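Local coordinates for protein putative glycosyl hydrolase (Bacteroides thetaiotaomicron VPI-5482, PDB 3K11) that is of unconfirmed function but is probably a family 88 glycosyl hydrolase, at residues Trp84-Ser89 against Tyr400-Trp405; Ile92-Thr97 against Ala406-Ile411; Gly75-Ala80 against Tyr395-Tyr400. All coordinates share one frame; numbering follows the deposited sequence.

Contact 1 of 3, residues Trp84-Ser89 against Tyr400-Trp405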
loop_
_atom_site.group_PDB
_atom_site.type_symbol
_atom_site.label_atom_id
_atom_site.label_comp_id
_atom_site.label_asym_id
_atom_site.label_seq_id
_atom_site.Cartn_x
_atom_site.Cartn_y
_atom_site.Cartn_z
ATOM N N TRP A 84 5.154 32.225 -8.888
ATOM C CA TRP A 84 4.244 33.291 -9.290
ATOM C C TRP A 84 3.903 33.213 -10.769
ATOM O O TRP A 84 2.823 33.643 -11.160
ATOM C CB TRP A 84 4.759 34.684 -8.828
ATOM C CG TRP A 84 3.715 35.338 -8.005
ATOM C CD1 TRP A 84 3.049 36.479 -8.264
ATOM C CD2 TRP A 84 3.108 34.780 -6.825
ATOM N NE1 TRP A 84 2.115 36.708 -7.303
ATOM C CE2 TRP A 84 2.117 35.675 -6.408
ATOM C CE3 TRP A 84 3.309 33.606 -6.097
ATOM C CZ2 TRP A 84 1.345 35.452 -5.278
ATOM C CZ3 TRP A 84 2.527 33.377 -4.956
ATOM C CH2 TRP A 84 1.557 34.288 -4.576
ATOM N N GLY A 85 4.800 32.645 -11.593
ATOM C CA GLY A 85 4.449 32.319 -12.979
ATOM C C GLY A 85 3.163 31.484 -12.982
ATOM O O GLY A 85 2.223 31.724 -13.777
ATOM N N VAL A 86 3.077 30.534 -12.064
ATOM C CA VAL A 86 1.846 29.745 -11.975
ATOM C C VAL A 86 0.665 30.632 -11.572
ATOM O O VAL A 86 -0.447 30.571 -12.162
ATOM C CB VAL A 86 2.008 28.535 -11.004
ATOM C CG1 VAL A 86 0.686 27.720 -10.956
ATOM C CG2 VAL A 86 3.197 27.680 -11.403
ATOM N N THR A 87 0.881 31.513 -10.597
ATOM C CA THR A 87 -0.191 32.413 -10.137
ATOM C C THR A 87 -0.706 33.271 -11.275
ATOM O O THR A 87 -1.930 33.480 -11.416
ATOM C CB THR A 87 0.302 33.284 -8.986
ATOM O OG1 THR A 87 0.662 32.444 -7.882
ATOM C CG2 THR A 87 -0.770 34.331 -8.544
ATOM N N TYR A 88 0.208 33.793 -12.087
ATOM C CA TYR A 88 -0.232 34.631 -13.209
ATOM C C TYR A 88 -1.106 33.852 -14.205
ATOM O O TYR A 88 -2.130 34.354 -14.670
ATOM C CB TYR A 88 0.963 35.232 -13.946
ATOM C CG TYR A 88 1.782 36.192 -13.115
ATOM C CD1 TYR A 88 1.185 37.280 -12.471
ATOM C CD2 TYR A 88 3.156 36.034 -12.999
ATOM C CE1 TYR A 88 1.947 38.149 -11.702
ATOM C CE2 TYR A 88 3.920 36.904 -12.226
ATOM C CZ TYR A 88 3.319 37.967 -11.599
ATOM O OH TYR A 88 4.073 38.835 -10.826
ATOM N N SER A 89 -0.682 32.638 -14.562
ATOM C CA SER A 89 -1.493 31.774 -15.450
ATOM C C SER A 89 -2.841 31.453 -14.831
ATOM O O SER A 89 -3.869 31.471 -15.529
ATOM C CB SER A 89 -0.750 30.465 -15.840
ATOM O OG SER A 89 0.142 30.666 -16.954
ATOM N N TYR A 400 -0.309 28.873 -3.936
ATOM C CA TYR A 400 -1.253 29.949 -4.276
ATOM C C TYR A 400 -1.831 29.823 -5.692
ATOM O O TYR A 400 -3.071 29.855 -5.857
ATOM C CB TYR A 400 -0.581 31.327 -3.980
ATOM C CG TYR A 400 -0.430 31.444 -2.488
ATOM C CD1 TYR A 400 -1.500 31.844 -1.705
ATOM C CD2 TYR A 400 0.694 30.955 -1.846
ATOM C CE1 TYR A 400 -1.426 31.824 -0.300
ATOM C CE2 TYR A 400 0.780 30.952 -0.430
ATOM C CZ TYR A 400 -0.281 31.396 0.318
ATOM O OH TYR A 400 -0.239 31.358 1.701
ATOM N N GLY A 401 -0.943 29.712 -6.686
ATOM C CA GLY A 401 -1.323 29.574 -8.098
ATOM C C GLY A 401 -2.273 28.420 -8.285
ATOM O O GLY A 401 -3.352 28.554 -8.853
ATOM N N PRO A 402 -1.856 27.260 -7.829
ATOM C CA PRO A 402 -2.700 26.087 -7.974
ATOM C C PRO A 402 -4.080 26.163 -7.348
ATOM O O PRO A 402 -5.028 25.743 -7.956
ATOM C CB PRO A 402 -1.851 24.988 -7.390
ATOM C CG PRO A 402 -0.444 25.403 -7.631
ATOM C CD PRO A 402 -0.492 26.920 -7.400
ATOM N N VAL A 403 -4.207 26.747 -6.160
ATOM C CA VAL A 403 -5.510 26.887 -5.541
ATOM C C VAL A 403 -6.364 27.804 -6.380
ATOM O O VAL A 403 -7.555 27.547 -6.580
ATOM C CB VAL A 403 -5.355 27.380 -4.074
ATOM C CG1 VAL A 403 -6.696 27.859 -3.506
ATOM C CG2 VAL A 403 -4.734 26.229 -3.220
ATOM N N LEU A 404 -5.788 28.918 -6.823
ATOM C CA LEU A 404 -6.553 29.861 -7.648
ATOM C C LEU A 404 -7.016 29.229 -8.954
ATOM O O LEU A 404 -8.157 29.405 -9.387
ATOM C CB LEU A 404 -5.715 31.119 -7.959
ATOM C CG LEU A 404 -5.436 32.075 -6.769
ATOM C CD1 LEU A 404 -4.272 33.070 -7.091
ATOM C CD2 LEU A 404 -6.726 32.863 -6.396
ATOM N N TRP A 405 -6.108 28.506 -9.580
ATOM C CA TRP A 405 -6.367 27.886 -10.888
ATOM C C TRP A 405 -7.399 26.778 -10.732
ATOM O O TRP A 405 -8.345 26.695 -11.502
ATOM C CB TRP A 405 -5.064 27.323 -11.457
ATOM C CG TRP A 405 -4.928 27.378 -12.957
ATOM C CD1 TRP A 405 -5.910 27.548 -13.876
ATOM C CD2 TRP A 405 -3.718 27.221 -13.690
ATOM N NE1 TRP A 405 -5.390 27.517 -15.133
ATOM C CE2 TRP A 405 -4.045 27.300 -15.053
ATOM C CE3 TRP A 405 -2.384 27.045 -13.326
ATOM C CZ2 TRP A 405 -3.095 27.166 -16.045
ATOM C CZ3 TRP A 405 -1.442 26.930 -14.306
ATOM C CH2 TRP A 405 -1.798 26.960 -15.648
HETATM O O HOH W 1 1.855 29.422 -6.901
#
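Thr87 and Gly401 mark the closest approach of two nearly parallel helices, as in the alpha/alpha barrels of this clan. Their CA atoms are 3.7 Å apart, and the segment axes come within 7.6 Å at an angle of 16°. Gly401 makes this possible, since a CB there would collide with Val86 CG1 and Thr87 N. On the tight side, Val86 CG1 stands anti to its backbone N (chi1 -179°) and reaches across. It touches Pro402 CD at 3.8 Å and meets the Trp405 ring at the edge, near its plane. One turn on, Ser89 CB lies over the face of the Trp405 six-membered ring, a CH-pi contact 4.1 Å from the centroid. Ser89 OG bonds to Lys156.

The other side is looser and holds a water. It accepts from Gly401 N at 2.8 Å and has a weak link to Thr87 OG1 at 3.4 Å. Thr87 OG1 also bonds weakly to Glu83 O, one turn back. Nearby, Trp84 CH2 rests on Tyr400 CB at 3.7 Å. Between Trp84-Ser89 and Tyr400-Trp405 the contact is thus apolar, and its polar link runs through the water, which gives a first-turn N-H of helix 400-416 an acceptor.

Contact 2 of 3, residues Ile92-Thr97 against Ala406-Ile411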
loop_
_atom_site.group_PDB
_atom_site.type_symbol
_atom_site.label_atom_id
_atom_site.label_comp_id
_atom_site.label_asym_id
_atom_site.label_seq_id
_atom_site.Cartn_x
_atom_site.Cartn_y
_atom_site.Cartn_z
ATOM N N ILE A 92 -5.139 34.582 -15.117
ATOM C CA ILE A 92 -5.606 34.723 -16.495
ATOM C C ILE A 92 -6.790 33.781 -16.706
ATOM O O ILE A 92 -7.833 34.145 -17.253
ATOM C CB ILE A 92 -4.477 34.443 -17.497
ATOM C CG1 ILE A 92 -3.407 35.534 -17.437
ATOM C CG2 ILE A 92 -5.013 34.316 -18.971
ATOM C CD1 ILE A 92 -2.071 35.098 -18.078
ATOM N N ALA A 93 -6.644 32.550 -16.234
ATOM C CA ALA A 93 -7.717 31.584 -16.382
ATOM C C ALA A 93 -8.933 31.958 -15.557
ATOM O O ALA A 93 -10.071 31.839 -16.038
ATOM C CB ALA A 93 -7.232 30.159 -16.007
ATOM N N ALA A 94 -8.708 32.408 -14.319
ATOM C CA ALA A 94 -9.815 32.778 -13.440
ATOM C C ALA A 94 -10.633 33.940 -14.032
ATOM O O ALA A 94 -11.874 33.960 -13.910
ATOM C CB ALA A 94 -9.327 33.100 -12.049
ATOM N N ALA A 95 -9.962 34.900 -14.682
ATOM C CA ALA A 95 -10.698 36.015 -15.279
ATOM C C ALA A 95 -11.657 35.459 -16.310
ATOM O O ALA A 95 -12.746 35.967 -16.463
ATOM C CB ALA A 95 -9.755 37.043 -15.950
ATOM N N GLU A 96 -11.245 34.416 -17.022
ATOM C CA GLU A 96 -12.069 33.852 -18.079
ATOM C C GLU A 96 -13.242 33.049 -17.560
ATOM O O GLU A 96 -14.336 33.165 -18.096
ATOM C CB GLU A 96 -11.245 32.975 -19.006
ATOM C CG GLU A 96 -12.001 32.638 -20.298
ATOM C CD GLU A 96 -11.325 31.557 -21.098
ATOM O OE1 GLU A 96 -10.064 31.551 -21.131
ATOM O OE2 GLU A 96 -12.057 30.725 -21.693
ATOM N N THR A 97 -13.036 32.212 -16.546
ATOM C CA THR A 97 -14.151 31.381 -16.084
ATOM C C THR A 97 -15.153 32.112 -15.194
ATOM O O THR A 97 -16.292 31.646 -15.029
ATOM C CB THR A 97 -13.662 30.161 -15.347
ATOM O OG1 THR A 97 -13.085 30.537 -14.076
ATOM C CG2 THR A 97 -12.644 29.403 -16.176
ATOM N N ALA A 406 -7.237 25.952 -9.704
ATOM C CA ALA A 406 -8.237 24.912 -9.415
ATOM C C ALA A 406 -9.652 25.467 -9.168
ATOM O O ALA A 406 -10.664 24.947 -9.667
ATOM C CB ALA A 406 -7.734 24.046 -8.247
ATOM N N GLY A 407 -9.717 26.534 -8.387
ATOM C CA GLY A 407 -10.986 27.192 -8.089
ATOM C C GLY A 407 -11.604 27.719 -9.346
ATOM O O GLY A 407 -12.782 27.510 -9.604
ATOM N N ALA A 408 -10.800 28.416 -10.139
ATOM C CA ALA A 408 -11.288 28.953 -11.410
ATOM C C ALA A 408 -11.902 27.877 -12.289
ATOM O O ALA A 408 -12.964 28.077 -12.879
ATOM C CB ALA A 408 -10.148 29.624 -12.165
ATOM N N GLU A 409 -11.232 26.734 -12.365
ATOM C CA GLU A 409 -11.664 25.647 -13.215
ATOM C C GLU A 409 -12.846 24.892 -12.618
ATOM O O GLU A 409 -13.778 24.444 -13.342
ATOM C CB GLU A 409 -10.483 24.690 -13.490
ATOM C CG GLU A 409 -10.643 23.888 -14.748
ATOM C CD GLU A 409 -10.608 24.711 -16.025
ATOM O OE1 GLU A 409 -10.133 25.838 -16.003
ATOM O OE2 GLU A 409 -11.085 24.196 -17.031
HETATM N N MSE A 410 -12.879 24.794 -11.304
HETATM C CA MSE A 410 -14.066 24.242 -10.644
HETATM C C MSE A 410 -15.309 25.083 -10.892
HETATM O O MSE A 410 -16.412 24.538 -11.095
HETATM C CB MSE A 410 -13.846 24.076 -9.124
HETATM C CG MSE A 410 -12.936 22.952 -8.704
HETATM SE SE MSE A 410 -13.563 21.233 -9.173
HETATM C CE MSE A 410 -15.332 21.321 -8.501
ATOM N N ILE A 411 -15.171 26.398 -10.949
ATOM C CA ILE A 411 -16.325 27.254 -11.261
ATOM C C ILE A 411 -16.865 26.924 -12.651
ATOM O O ILE A 411 -18.091 26.761 -12.812
ATOM C CB ILE A 411 -15.979 28.765 -11.103
ATOM C CG1 ILE A 411 -15.805 29.080 -9.605
ATOM C CG2 ILE A 411 -17.047 29.730 -11.793
ATOM C CD1 ILE A 411 -15.007 30.408 -9.279
#
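Ala93 begins the contact with Ala408, its carbonyl carbon C lying 4.3 Å from Ala408 CB. Ala94 follows and packs more tightly. Its CA is 3.4 Å from Ala408 CB, and the two methyl groups, Ala94 CB and Ala408 CB, meet at 3.6 Å. Small residues on both helices keep the segment axes only 8.5 Å apart, at 22°. Glu96 turns elsewhere, yet its carboxylate makes a salt bridge to Arg412, further along the partner helix.

Thr97 closes the walk with the one direct polar bond between the two segments. Its OG1 sits between the backbone N and the carbonyl carbon (chi1 70°), which aims the hydroxyl at the other helix. It donates to Ala408 O over 2.7 Å. The donor stands above the carbonyl plane, 40° out of it. Thr97 O lies 3.8 Å from Ile411 CG2. Thr97 CG2 comes loosely near the carboxylate of Glu409, whose OE2 is held by Asn341 and His338 of helix 326-342.

In place of Thr97, a valine would keep much of the bulk but is likely to leave Ala408 O without its donor from the other helix. The chemistry is therefore mixed: alanine methyls set the close spacing, and a single short hydroxyl bond ties side chain to main chain beside them.

Contact 3 of 3, residues Gly75-Ala80 against Tyr395-Tyr400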
loop_
_atom_site.group_PDB
_atom_site.type_symbol
_atom_site.label_atom_id
_atom_site.label_comp_id
_atom_site.label_asym_id
_atom_site.label_seq_id
_atom_site.Cartn_x
_atom_site.Cartn_y
_atom_site.Cartn_z
ATOM N N GLY A 75 7.222 41.889 -0.343
ATOM C CA GLY A 75 5.992 41.376 0.277
ATOM C C GLY A 75 6.265 39.925 0.622
ATOM O O GLY A 75 7.406 39.502 0.578
ATOM N N ALA A 76 5.244 39.145 0.956
ATOM C CA ALA A 76 5.475 37.745 1.328
ATOM C C ALA A 76 5.892 36.901 0.160
ATOM O O ALA A 76 6.565 35.904 0.356
ATOM C CB ALA A 76 4.205 37.128 2.014
ATOM N N PHE A 77 5.517 37.280 -1.071
ATOM C CA PHE A 77 5.817 36.458 -2.232
ATOM C C PHE A 77 6.520 37.242 -3.332
ATOM O O PHE A 77 6.158 38.399 -3.582
ATOM C CB PHE A 77 4.524 35.917 -2.791
ATOM C CG PHE A 77 3.693 35.226 -1.763
ATOM C CD1 PHE A 77 4.132 34.015 -1.225
ATOM C CD2 PHE A 77 2.546 35.832 -1.248
ATOM C CE1 PHE A 77 3.414 33.407 -0.215
ATOM C CE2 PHE A 77 1.812 35.213 -0.266
ATOM C CZ PHE A 77 2.260 33.976 0.250
ATOM N N ARG A 78 7.498 36.600 -3.985
ATOM C CA ARG A 78 8.296 37.218 -5.066
ATOM C C ARG A 78 7.442 37.295 -6.318
ATOM O O ARG A 78 6.672 36.371 -6.607
ATOM C CB ARG A 78 9.577 36.395 -5.325
ATOM C CG ARG A 78 10.603 36.444 -4.201
ATOM C CD ARG A 78 11.656 35.310 -4.207
ATOM N NE ARG A 78 11.021 34.014 -3.887
ATOM C CZ ARG A 78 11.114 32.878 -4.600
ATOM N NH1 ARG A 78 11.888 32.784 -5.692
ATOM N NH2 ARG A 78 10.440 31.807 -4.194
ATOM N N LEU A 79 7.535 38.414 -7.033
ATOM C CA LEU A 79 6.746 38.634 -8.250
ATOM C C LEU A 79 7.123 37.806 -9.469
ATOM O O LEU A 79 6.286 37.617 -10.350
ATOM C CB LEU A 79 6.818 40.114 -8.671
ATOM C CG LEU A 79 6.066 41.164 -7.846
ATOM C CD1 LEU A 79 6.339 42.630 -8.344
ATOM C CD2 LEU A 79 4.571 40.916 -7.944
ATOM N N ALA A 80 8.377 37.365 -9.551
ATOM C CA ALA A 80 8.838 36.688 -10.760
ATOM C C ALA A 80 9.488 35.361 -10.484
ATOM O O ALA A 80 10.299 34.882 -11.290
ATOM C CB ALA A 80 9.748 37.556 -11.547
ATOM N N TYR A 395 3.950 30.307 3.854
ATOM C CA TYR A 395 4.645 31.137 2.894
ATOM C C TYR A 395 5.298 30.411 1.714
ATOM O O TYR A 395 5.959 31.053 0.901
ATOM C CB TYR A 395 5.682 31.999 3.595
ATOM C CG TYR A 395 5.023 32.997 4.512
ATOM C CD1 TYR A 395 4.219 33.995 3.982
ATOM C CD2 TYR A 395 5.168 32.919 5.899
ATOM C CE1 TYR A 395 3.585 34.904 4.783
ATOM C CE2 TYR A 395 4.521 33.844 6.722
ATOM C CZ TYR A 395 3.731 34.831 6.139
ATOM O OH TYR A 395 3.085 35.805 6.898
ATOM N N ALA A 396 5.175 29.076 1.647
ATOM C CA ALA A 396 5.570 28.334 0.451
ATOM C C ALA A 396 4.683 28.876 -0.648
ATOM O O ALA A 396 3.448 28.715 -0.592
ATOM C CB ALA A 396 5.320 26.861 0.642
ATOM N N ALA A 397 5.291 29.470 -1.669
ATOM C CA ALA A 397 4.527 30.171 -2.705
ATOM C C ALA A 397 3.764 29.214 -3.642
ATOM O O ALA A 397 2.847 29.600 -4.383
ATOM C CB ALA A 397 5.448 31.042 -3.523
ATOM N N HIS A 398 4.141 27.954 -3.601
ATOM C CA HIS A 398 3.644 26.950 -4.521
ATOM C C HIS A 398 2.189 26.666 -4.351
ATOM O O HIS A 398 1.599 26.054 -5.230
ATOM C CB HIS A 398 4.350 25.615 -4.272
ATOM C CG HIS A 398 5.825 25.733 -4.206
ATOM N ND1 HIS A 398 6.474 26.203 -3.094
ATOM C CD2 HIS A 398 6.783 25.481 -5.134
ATOM C CE1 HIS A 398 7.771 26.241 -3.347
ATOM N NE2 HIS A 398 7.983 25.764 -4.556
ATOM N N GLY A 399 1.621 27.022 -3.195
ATOM C CA GLY A 399 0.210 26.718 -2.973
ATOM C C GLY A 399 -0.755 27.644 -3.677
ATOM O O GLY A 399 -1.895 27.272 -3.990
ATOM N N TYR A 400 -0.309 28.873 -3.936
ATOM C CA TYR A 400 -1.253 29.949 -4.276
ATOM C C TYR A 400 -1.831 29.823 -5.692
ATOM O O TYR A 400 -3.071 29.855 -5.857
ATOM C CB TYR A 400 -0.581 31.327 -3.980
ATOM C CG TYR A 400 -0.430 31.444 -2.488
ATOM C CD1 TYR A 400 -1.500 31.844 -1.705
ATOM C CD2 TYR A 400 0.694 30.955 -1.846
ATOM C CE1 TYR A 400 -1.426 31.824 -0.300
ATOM C CE2 TYR A 400 0.780 30.952 -0.430
ATOM C CZ TYR A 400 -0.281 31.396 0.318
ATOM O OH TYR A 400 -0.239 31.358 1.701
#
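Two loops that lead into neighbouring parallel helices meet here: Gly75-Ala80 runs toward helix 82-98, and Tyr395-Tyr400 runs into helix 400-416 through a short 3-10 turn. Phe77 is the centre of the contact. Its CG is anti to the carbonyl carbon (chi1 -53°), and the ring reaches into the second loop. Phe77 CZ touches Tyr400 CE2 at 3.4 Å. The two rings are tilted at 50°, with centroids 4.6 Å apart, and Phe77 CE2 lies over one face of the Tyr400 ring. The Tyr400 ring is fixed at its far end, where OH bonds to Val394 O and Val371 N.

Other atoms gather round Phe77. Tyr395 O lies at the ring edge, near its plane, 3.6 Å from Phe77 CE1. Ala397 CB approaches obliquely and is 4.0 Å from Phe77 CD1. Ala76 CB sits over one face of the Phe77 ring and also packs on the Tyr395 ring, with Ala76 CB 3.6 Å from Tyr395 CE1. The Phe77 ring is therefore held at its face and at its edge, almost wholly by apolar contact.

A second subunit adjoins the same loops: its Ser9 OG bonds to Gly75 O, its Ile6 packs on Tyr395, and its Asp8 probably forms a salt bridge with Arg78, which has two conformers. Within the chain, helix 82-98 stacks the Trp84 indole on the face of Phe77 opposite Ala76, and helix 29-45 sets Tyr42 against Phe77 and Tyr395. The two loops therefore lie at the N-terminal ends of helices 82-98 and 400-416, with helix 29-45 alongside.

Overall arrangement
Contacts 1 and 2 are successive levels of one interface between helices 82-98 and 400-416, their centres 10 Å apart. Trp405 joins them, with its NE1 3.3 Å from Ala93 CB. Contact 3 adds the entry loops of the same helices, its centre again 10 Å from that of contact 1. The two share Tyr400, and Tyr88 OH probably bonds to Leu79 O at 2.6 Å. Contacts 2 and 3 are 19 Å apart between centres and do not touch. A bound 1,2-ethanediol, probably from crystallisation, lies about 4 Å from the Ile411 side chain in contact 2. All three join chain segments more than 300 residues apart within the family 88 region.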